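Local structure of transposon Tn7 transposition protein TnsA (Escherichia coli, 1T0F) at residues A[232-246]-A[252-265]. The protein forms the Tn7 transposase together with TnsB and, as a metal-dependent endonuclease, breaks the 5' DNA strands at the transposon ends. Sequence-based numbering, arbitrary orientation.
Sequences LSEIRALTANGFIKF and FRANKCADLCISQV
Phe252 drives its ring edge into the face of Phe246 in a T-shaped stack, planes 78° apart, with Phe252 CD2 3.5 Å above the plane of the Phe246 ring, over its centre. Phenylalanine suits both places because slightly positive ring hydrogens meet an electron-rich face. With chi1 at 179°, the Phe252 ring extends away from its backbone N toward helix 230-240, and Phe252 CZ meets Ile235 CG2 at 3.8 Å. Leu260, branched at its end, divides its methyls: CD1 rests on Phe246 CB and CD2 on Ile244 CG2 at 3.9 Å.

Beside this apolar cluster runs a short antiparallel ladder. Lys245 and Cys261 form its hydrogen-bonded pair, with Cys261 N to Lys245 O at 2.8 Å, while Ile244 and Ile262 lie side by side. Serine's short hydroxyl adds a second bond beside its own N-H: Ser263 OG donates to an in-plane lone pair of Phe243 O at 2.9 Å, and Ser263 N comes nearly head-on.

A Schellman motif turns helix 230-240 into strand 244-245; Gly242, at positive phi, has no CB to jam against the preceding carbonyl O. Helix plus two-stranded sheet is consistent with a winged-helix fold. Lys245 salt-bridges Glu74, whereas Ile235 and Ile262 pack on helix 198-207 and Leu260 on helix 213-223.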
ATOM      1  N   LEU A 232     -16.644  -1.270  21.220  1.00 28.09           N
ATOM      2  CA  LEU A 232     -15.690  -1.964  20.355  1.00 28.02           C
ATOM      3  C   LEU A 232     -16.059  -1.778  18.885  1.00 28.75           C
ATOM      4  O   LEU A 232     -15.180  -1.610  18.038  1.00 27.81           O
ATOM      5  CB  LEU A 232     -15.639  -3.463  20.676  1.00 27.11           C
ATOM      6  CG  LEU A 232     -14.723  -4.309  19.775  1.00 28.05           C
ATOM      7  CD1 LEU A 232     -13.292  -3.804  19.864  1.00 27.12           C
ATOM      8  CD2 LEU A 232     -14.792  -5.775  20.191  1.00 29.68           C
ATOM      9  N   SER A 233     -17.355  -1.809  18.583  1.00 28.84           N
ATOM     10  CA  SER A 233     -17.803  -1.648  17.201  1.00 29.30           C
ATOM     11  C   SER A 233     -17.432  -0.267  16.681  1.00 29.34           C
ATOM     12  O   SER A 233     -17.097  -0.109  15.506  1.00 29.79           O
ATOM     13  CB  SER A 233     -19.318  -1.864  17.087  1.00 30.34           C
ATOM     14  OG  SER A 233     -20.045  -0.852  17.764  1.00 36.14           O
ATOM     15  N   GLU A 234     -17.485   0.735  17.552  1.00 28.41           N
ATOM     16  CA  GLU A 234     -17.130   2.090  17.148  1.00 28.61           C
ATOM     17  C   GLU A 234     -15.625   2.175  16.914  1.00 27.34           C
ATOM     18  O   GLU A 234     -15.172   2.741  15.923  1.00 25.57           O
ATOM     19  CB  GLU A 234     -17.545   3.096  18.223  1.00 30.42           C
ATOM     20  CG  GLU A 234     -19.021   3.060  18.562  1.00 35.04           C
ATOM     21  CD  GLU A 234     -19.424   4.166  19.517  1.00 39.75           C
ATOM     22  OE1 GLU A 234     -18.674   4.415  20.487  1.00 41.21           O
ATOM     23  OE2 GLU A 234     -20.495   4.778  19.305  1.00 40.80           O
ATOM     24  N   ILE A 235     -14.854   1.605  17.836  1.00 27.11           N
ATOM     25  CA  ILE A 235     -13.400   1.604  17.727  1.00 26.63           C
ATOM     26  C   ILE A 235     -12.986   0.840  16.470  1.00 25.87           C
ATOM     27  O   ILE A 235     -12.079   1.250  15.750  1.00 26.60           O
ATOM     28  CB  ILE A 235     -12.752   0.937  18.973  1.00 27.50           C
ATOM     29  CG1 ILE A 235     -12.935   1.836  20.197  1.00 29.20           C
ATOM     30  CG2 ILE A 235     -11.273   0.674  18.734  1.00 26.66           C
ATOM     31  CD1 ILE A 235     -12.227   3.167  20.097  1.00 31.75           C
ATOM     32  N   ARG A 236     -13.662  -0.270  16.214  1.00 24.90           N
ATOM     33  CA  ARG A 236     -13.362  -1.088  15.053  1.00 27.84           C
ATOM     34  C   ARG A 236     -13.556  -0.300  13.757  1.00 26.09           C
ATOM     35  O   ARG A 236     -12.696  -0.327  12.874  1.00 24.56           O
ATOM     36  CB  ARG A 236     -14.256  -2.333  15.057  1.00 30.79           C
ATOM     37  CG  ARG A 236     -13.939  -3.350  13.974  1.00 37.34           C
ATOM     38  CD  ARG A 236     -14.822  -4.591  14.136  1.00 40.58           C
ATOM     39  NE  ARG A 236     -14.591  -5.585  13.091  1.00 46.30           N
ATOM     40  CZ  ARG A 236     -14.818  -5.375  11.797  1.00 48.72           C
ATOM     41  NH1 ARG A 236     -15.283  -4.205  11.385  1.00 50.90           N
ATOM     42  NH2 ARG A 236     -14.582  -6.338  10.914  1.00 49.22           N
ATOM     43  N   ALA A 237     -14.681   0.405  13.651  1.00 25.77           N
ATOM     44  CA  ALA A 237     -14.983   1.187  12.454  1.00 24.95           C
ATOM     45  C   ALA A 237     -14.000   2.339  12.259  1.00 24.87           C
ATOM     46  O   ALA A 237     -13.535   2.591  11.140  1.00 24.61           O
ATOM     47  CB  ALA A 237     -16.419   1.721  12.522  1.00 25.67           C
ATOM     48  N   LEU A 238     -13.675   3.039  13.343  1.00 23.08           N
ATOM     49  CA  LEU A 238     -12.745   4.161  13.256  1.00 22.70           C
ATOM     50  C   LEU A 238     -11.334   3.672  12.921  1.00 21.83           C
ATOM     51  O   LEU A 238     -10.581   4.353  12.221  1.00 21.22           O
ATOM     52  CB  LEU A 238     -12.740   4.945  14.574  1.00 23.74           C
ATOM     53  CG  LEU A 238     -14.028   5.735  14.848  1.00 25.33           C
ATOM     54  CD1 LEU A 238     -14.096   6.162  16.319  1.00 25.76           C
ATOM     55  CD2 LEU A 238     -14.075   6.945  13.915  1.00 24.34           C
ATOM     56  N   THR A 239     -10.984   2.487  13.411  1.00 20.53           N
ATOM     57  CA  THR A 239      -9.663   1.928  13.148  1.00 21.25           C
ATOM     58  C   THR A 239      -9.544   1.475  11.689  1.00 21.47           C
ATOM     59  O   THR A 239      -8.537   1.730  11.036  1.00 22.97           O
ATOM     60  CB  THR A 239      -9.359   0.719  14.068  1.00 23.97           C
ATOM     61  OG1 THR A 239      -9.406   1.134  15.440  1.00 22.82           O
ATOM     62  CG2 THR A 239      -7.965   0.178  13.780  1.00 23.20           C
ATOM     63  N   ALA A 240     -10.579   0.810  11.183  1.00 22.43           N
ATOM     64  CA  ALA A 240     -10.576   0.326   9.800  1.00 22.28           C
ATOM     65  C   ALA A 240     -10.467   1.491   8.818  1.00 22.95           C
ATOM     66  O   ALA A 240      -9.849   1.374   7.752  1.00 23.44           O
ATOM     67  CB  ALA A 240     -11.842  -0.473   9.527  1.00 22.17           C
ATOM     68  N   ASN A 241     -11.065   2.619   9.182  1.00 22.62           N
ATOM     69  CA  ASN A 241     -11.026   3.807   8.342  1.00 23.05           C
ATOM     70  C   ASN A 241      -9.742   4.608   8.511  1.00 21.72           C
ATOM     71  O   ASN A 241      -9.516   5.582   7.789  1.00 21.63           O
ATOM     72  CB  ASN A 241     -12.246   4.683   8.621  1.00 25.51           C
ATOM     73  CG  ASN A 241     -13.484   4.181   7.916  1.00 29.16           C
ATOM     74  OD1 ASN A 241     -13.694   4.468   6.742  1.00 29.24           O
ATOM     75  ND2 ASN A 241     -14.302   3.406   8.624  1.00 29.44           N
ATOM     76  N   GLY A 242      -8.909   4.202   9.467  1.00 21.32           N
ATOM     77  CA  GLY A 242      -7.632   4.869   9.675  1.00 19.68           C
ATOM     78  C   GLY A 242      -7.545   5.971  10.716  1.00 21.57           C
ATOM     79  O   GLY A 242      -6.444   6.448  11.012  1.00 20.89           O
ATOM     80  N   PHE A 243      -8.683   6.393  11.263  1.00 21.27           N
ATOM     81  CA  PHE A 243      -8.681   7.454  12.267  1.00 21.70           C
ATOM     82  C   PHE A 243      -7.999   6.989  13.547  1.00 22.22           C
ATOM     83  O   PHE A 243      -7.500   7.794  14.329  1.00 23.25           O
ATOM     84  CB  PHE A 243     -10.109   7.925  12.524  1.00 23.92           C
ATOM     85  CG  PHE A 243     -10.725   8.586  11.331  1.00 24.42           C
ATOM     86  CD1 PHE A 243     -10.135   9.719  10.781  1.00 25.09           C
ATOM     87  CD2 PHE A 243     -11.851   8.050  10.722  1.00 25.62           C
ATOM     88  CE1 PHE A 243     -10.653  10.310   9.636  1.00 25.06           C
ATOM     89  CE2 PHE A 243     -12.381   8.634   9.571  1.00 26.41           C
ATOM     90  CZ  PHE A 243     -11.777   9.767   9.029  1.00 27.30           C
ATOM     91  N   ILE A 244      -7.968   5.678  13.738  1.00 21.43           N
ATOM     92  CA  ILE A 244      -7.299   5.086  14.879  1.00 20.97           C
ATOM     93  C   ILE A 244      -6.308   4.075  14.323  1.00 22.10           C
ATOM     94  O   ILE A 244      -6.657   3.280  13.451  1.00 20.09           O
ATOM     95  CB  ILE A 244      -8.286   4.335  15.799  1.00 22.35           C
ATOM     96  CG1 ILE A 244      -9.305   5.316  16.381  1.00 23.37           C
ATOM     97  CG2 ILE A 244      -7.527   3.625  16.926  1.00 22.76           C
ATOM     98  CD1 ILE A 244     -10.381   4.633  17.219  1.00 23.90           C
ATOM     99  N   LYS A 245      -5.066   4.129  14.793  1.00 22.09           N
ATOM    100  CA  LYS A 245      -4.070   3.160  14.369  1.00 24.89           C
ATOM    101  C   LYS A 245      -3.578   2.471  15.641  1.00 25.75           C
ATOM    102  O   LYS A 245      -3.675   3.032  16.737  1.00 25.31           O
ATOM    103  CB  LYS A 245      -2.921   3.826  13.607  1.00 25.48           C
ATOM    104  CG  LYS A 245      -2.293   5.002  14.293  1.00 29.83           C
ATOM    105  CD  LYS A 245      -1.601   5.924  13.284  1.00 31.97           C
ATOM    106  CE  LYS A 245      -0.251   5.401  12.835  1.00 31.90           C
ATOM    107  NZ  LYS A 245       0.465   6.411  11.980  1.00 31.16           N
ATOM    108  N   PHE A 246      -3.078   1.251  15.505  1.00 25.08           N
ATOM    109  CA  PHE A 246      -2.627   0.506  16.675  1.00 25.27           C
ATOM    110  C   PHE A 246      -1.386  -0.317  16.369  1.00 26.05           C
ATOM    111  O   PHE A 246      -0.831  -0.227  15.279  1.00 23.34           O
ATOM    112  CB  PHE A 246      -3.749  -0.416  17.155  1.00 24.12           C
ATOM    113  CG  PHE A 246      -4.134  -1.483  16.157  1.00 23.22           C
ATOM    114  CD1 PHE A 246      -4.858  -1.161  15.011  1.00 22.96           C
ATOM    115  CD2 PHE A 246      -3.777  -2.814  16.373  1.00 22.03           C
ATOM    116  CE1 PHE A 246      -5.225  -2.156  14.089  1.00 25.25           C
ATOM    117  CE2 PHE A 246      -4.137  -3.811  15.465  1.00 23.65           C
ATOM    118  CZ  PHE A 246      -4.864  -3.483  14.317  1.00 24.65           C
ATOM    119  N   PHE A 252      -4.867  -7.342  17.762  1.00 25.95           N
ATOM    120  CA  PHE A 252      -5.595  -6.181  18.256  1.00 24.62           C
ATOM    121  C   PHE A 252      -6.163  -6.445  19.650  1.00 25.03           C
ATOM    122  O   PHE A 252      -6.078  -5.594  20.526  1.00 23.81           O
ATOM    123  CB  PHE A 252      -6.724  -5.809  17.282  1.00 23.74           C
ATOM    124  CG  PHE A 252      -7.546  -4.623  17.720  1.00 24.62           C
ATOM    125  CD1 PHE A 252      -8.582  -4.778  18.644  1.00 24.23           C
ATOM    126  CD2 PHE A 252      -7.270  -3.347  17.228  1.00 24.98           C
ATOM    127  CE1 PHE A 252      -9.331  -3.678  19.075  1.00 24.87           C
ATOM    128  CE2 PHE A 252      -8.009  -2.239  17.651  1.00 28.06           C
ATOM    129  CZ  PHE A 252      -9.045  -2.407  18.580  1.00 25.14           C
ATOM    130  N   ARG A 253      -6.718  -7.634  19.856  1.00 26.06           N
ATOM    131  CA  ARG A 253      -7.316  -7.977  21.149  1.00 27.77           C
ATOM    132  C   ARG A 253      -6.293  -7.941  22.282  1.00 28.21           C
ATOM    133  O   ARG A 253      -6.659  -7.862  23.456  1.00 31.37           O
ATOM    134  CB  ARG A 253      -7.942  -9.373  21.082  1.00 29.52           C
ATOM    135  CG  ARG A 253      -6.917 -10.486  21.180  1.00 32.55           C
ATOM    136  CD  ARG A 253      -7.545 -11.844  20.978  1.00 37.46           C
ATOM    137  NE  ARG A 253      -8.003 -12.014  19.606  1.00 40.61           N
ATOM    138  CZ  ARG A 253      -8.473 -13.154  19.118  1.00 43.02           C
ATOM    139  NH1 ARG A 253      -8.547 -14.225  19.896  1.00 43.00           N
ATOM    140  NH2 ARG A 253      -8.863 -13.222  17.851  1.00 43.10           N
ATOM    141  N   ALA A 254      -5.014  -8.001  21.927  1.00 28.62           N
ATOM    142  CA  ALA A 254      -3.930  -7.985  22.903  1.00 28.99           C
ATOM    143  C   ALA A 254      -3.329  -6.592  23.109  1.00 28.29           C
ATOM    144  O   ALA A 254      -2.466  -6.397  23.964  1.00 29.65           O
ATOM    145  CB  ALA A 254      -2.844  -8.964  22.474  1.00 29.49           C
ATOM    146  N   ASN A 255      -3.778  -5.621  22.322  1.00 28.04           N
ATOM    147  CA  ASN A 255      -3.263  -4.261  22.453  1.00 26.07           C
ATOM    148  C   ASN A 255      -3.753  -3.608  23.740  1.00 27.69           C
ATOM    149  O   ASN A 255      -4.875  -3.850  24.172  1.00 26.47           O
ATOM    150  CB  ASN A 255      -3.734  -3.388  21.282  1.00 26.38           C
ATOM    151  CG  ASN A 255      -2.791  -3.426  20.095  1.00 24.90           C
ATOM    152  OD1 ASN A 255      -2.303  -2.388  19.653  1.00 24.77           O
ATOM    153  ND2 ASN A 255      -2.545  -4.614  19.566  1.00 24.98           N
ATOM    154  N   LYS A 256      -2.904  -2.785  24.347  1.00 27.14           N
ATOM    155  CA  LYS A 256      -3.295  -2.039  25.530  1.00 29.42           C
ATOM    156  C   LYS A 256      -3.811  -0.726  24.959  1.00 30.28           C
ATOM    157  O   LYS A 256      -3.495  -0.385  23.819  1.00 29.96           O
ATOM    158  CB  LYS A 256      -2.096  -1.777  26.443  1.00 31.11           C
ATOM    159  CG  LYS A 256      -1.579  -3.023  27.134  1.00 35.85           C
ATOM    160  CD  LYS A 256      -0.474  -2.688  28.123  1.00 39.56           C
ATOM    161  CE  LYS A 256       0.009  -3.945  28.823  1.00 42.07           C
ATOM    162  NZ  LYS A 256       0.462  -4.968  27.836  1.00 43.86           N
ATOM    163  N   CYS A 257      -4.598   0.009  25.735  1.00 28.33           N
ATOM    164  CA  CYS A 257      -5.153   1.269  25.258  1.00 30.42           C
ATOM    165  C   CYS A 257      -4.100   2.283  24.820  1.00 30.50           C
ATOM    166  O   CYS A 257      -4.341   3.091  23.913  1.00 29.28           O
ATOM    167  CB  CYS A 257      -6.063   1.872  26.328  1.00 29.97           C
ATOM    168  SG  CYS A 257      -7.543   0.874  26.631  1.00 33.70           S
ATOM    169  N   ALA A 258      -2.930   2.239  25.454  1.00 29.08           N
ATOM    170  CA  ALA A 258      -1.855   3.157  25.110  1.00 29.28           C
ATOM    171  C   ALA A 258      -1.279   2.828  23.732  1.00 29.99           C
ATOM    172  O   ALA A 258      -0.581   3.654  23.143  1.00 28.89           O
ATOM    173  CB  ALA A 258      -0.754   3.099  26.157  1.00 28.09           C
ATOM    174  N   ASP A 259      -1.559   1.623  23.230  1.00 29.43           N
ATOM    175  CA  ASP A 259      -1.066   1.220  21.910  1.00 30.39           C
ATOM    176  C   ASP A 259      -1.878   1.855  20.789  1.00 29.22           C
ATOM    177  O   ASP A 259      -1.475   1.825  19.628  1.00 30.66           O
ATOM    178  CB  ASP A 259      -1.115  -0.301  21.732  1.00 31.57           C
ATOM    179  CG  ASP A 259      -0.066  -1.023  22.551  1.00 33.86           C
ATOM    180  OD1 ASP A 259       1.089  -0.550  22.594  1.00 34.38           O
ATOM    181  OD2 ASP A 259      -0.392  -2.077  23.135  1.00 35.04           O
ATOM    182  N   LEU A 260      -3.035   2.407  21.124  1.00 28.08           N
ATOM    183  CA  LEU A 260      -3.864   3.033  20.106  1.00 28.75           C
ATOM    184  C   LEU A 260      -3.561   4.513  19.985  1.00 30.32           C
ATOM    185  O   LEU A 260      -3.414   5.213  20.988  1.00 29.14           O
ATOM    186  CB  LEU A 260      -5.352   2.844  20.417  1.00 27.79           C
ATOM    187  CG  LEU A 260      -5.984   1.534  19.935  1.00 27.19           C
ATOM    188  CD1 LEU A 260      -5.317   0.344  20.602  1.00 26.95           C
ATOM    189  CD2 LEU A 260      -7.464   1.556  20.238  1.00 27.45           C
ATOM    190  N   CYS A 261      -3.444   4.978  18.748  1.00 29.95           N
ATOM    191  CA  CYS A 261      -3.186   6.384  18.475  1.00 31.70           C
ATOM    192  C   CYS A 261      -4.459   6.902  17.823  1.00 31.91           C
ATOM    193  O   CYS A 261      -4.875   6.399  16.775  1.00 29.26           O
ATOM    194  CB  CYS A 261      -2.003   6.539  17.520  1.00 33.77           C
ATOM    195  SG  CYS A 261      -1.607   8.259  17.135  1.00 44.01           S
ATOM    196  N   ILE A 262      -5.084   7.890  18.455  1.00 31.28           N
ATOM    197  CA  ILE A 262      -6.324   8.456  17.949  1.00 33.17           C
ATOM    198  C   ILE A 262      -6.111   9.854  17.411  1.00 34.21           C
ATOM    199  O   ILE A 262      -5.545  10.711  18.087  1.00 32.95           O
ATOM    200  CB  ILE A 262      -7.395   8.511  19.051  1.00 33.50           C
ATOM    201  CG1 ILE A 262      -7.682   7.099  19.563  1.00 35.53           C
ATOM    202  CG2 ILE A 262      -8.663   9.152  18.509  1.00 34.58           C
ATOM    203  CD1 ILE A 262      -8.767   7.037  20.614  1.00 37.33           C
ATOM    204  N   SER A 263      -6.575  10.079  16.187  1.00 34.98           N
ATOM    205  CA  SER A 263      -6.429  11.378  15.544  1.00 37.68           C
ATOM    206  C   SER A 263      -7.567  12.333  15.897  1.00 38.50           C
ATOM    207  O   SER A 263      -8.718  11.918  16.044  1.00 38.54           O
ATOM    208  CB  SER A 263      -6.373  11.196  14.030  1.00 38.39           C
ATOM    209  OG  SER A 263      -7.545  10.545  13.572  1.00 40.90           O
ATOM    210  N   GLN A 264      -7.225  13.611  16.043  1.00 39.59           N
ATOM    211  CA  GLN A 264      -8.198  14.660  16.347  1.00 41.13           C
ATOM    212  C   GLN A 264      -8.576  15.236  14.996  1.00 40.07           C
ATOM    213  O   GLN A 264      -7.798  15.986  14.413  1.00 39.10           O
ATOM    214  CB  GLN A 264      -7.569  15.789  17.165  1.00 45.15           C
ATOM    215  CG  GLN A 264      -6.951  15.405  18.488  1.00 51.68           C
ATOM    216  CD  GLN A 264      -6.318  16.607  19.172  1.00 54.96           C
ATOM    217  OE1 GLN A 264      -6.991  17.606  19.443  1.00 57.44           O
ATOM    218  NE2 GLN A 264      -5.018  16.519  19.445  1.00 56.15           N
ATOM    219  N   VAL A 265      -9.752  14.900  14.490  1.00 39.37           N
ATOM    220  CA  VAL A 265     -10.140  15.414  13.187  1.00 40.37           C
ATOM    221  C   VAL A 265     -11.382  16.282  13.219  1.00 40.96           C
ATOM    222  O   VAL A 265     -12.263  16.111  14.061  1.00 41.27           O
ATOM    223  CB  VAL A 265     -10.374  14.273  12.174  1.00 39.75           C
ATOM    224  CG1 VAL A 265      -9.119  13.428  12.045  1.00 39.44           C
ATOM    225  CG2 VAL A 265     -11.555  13.425  12.609  1.00 39.40           C
TER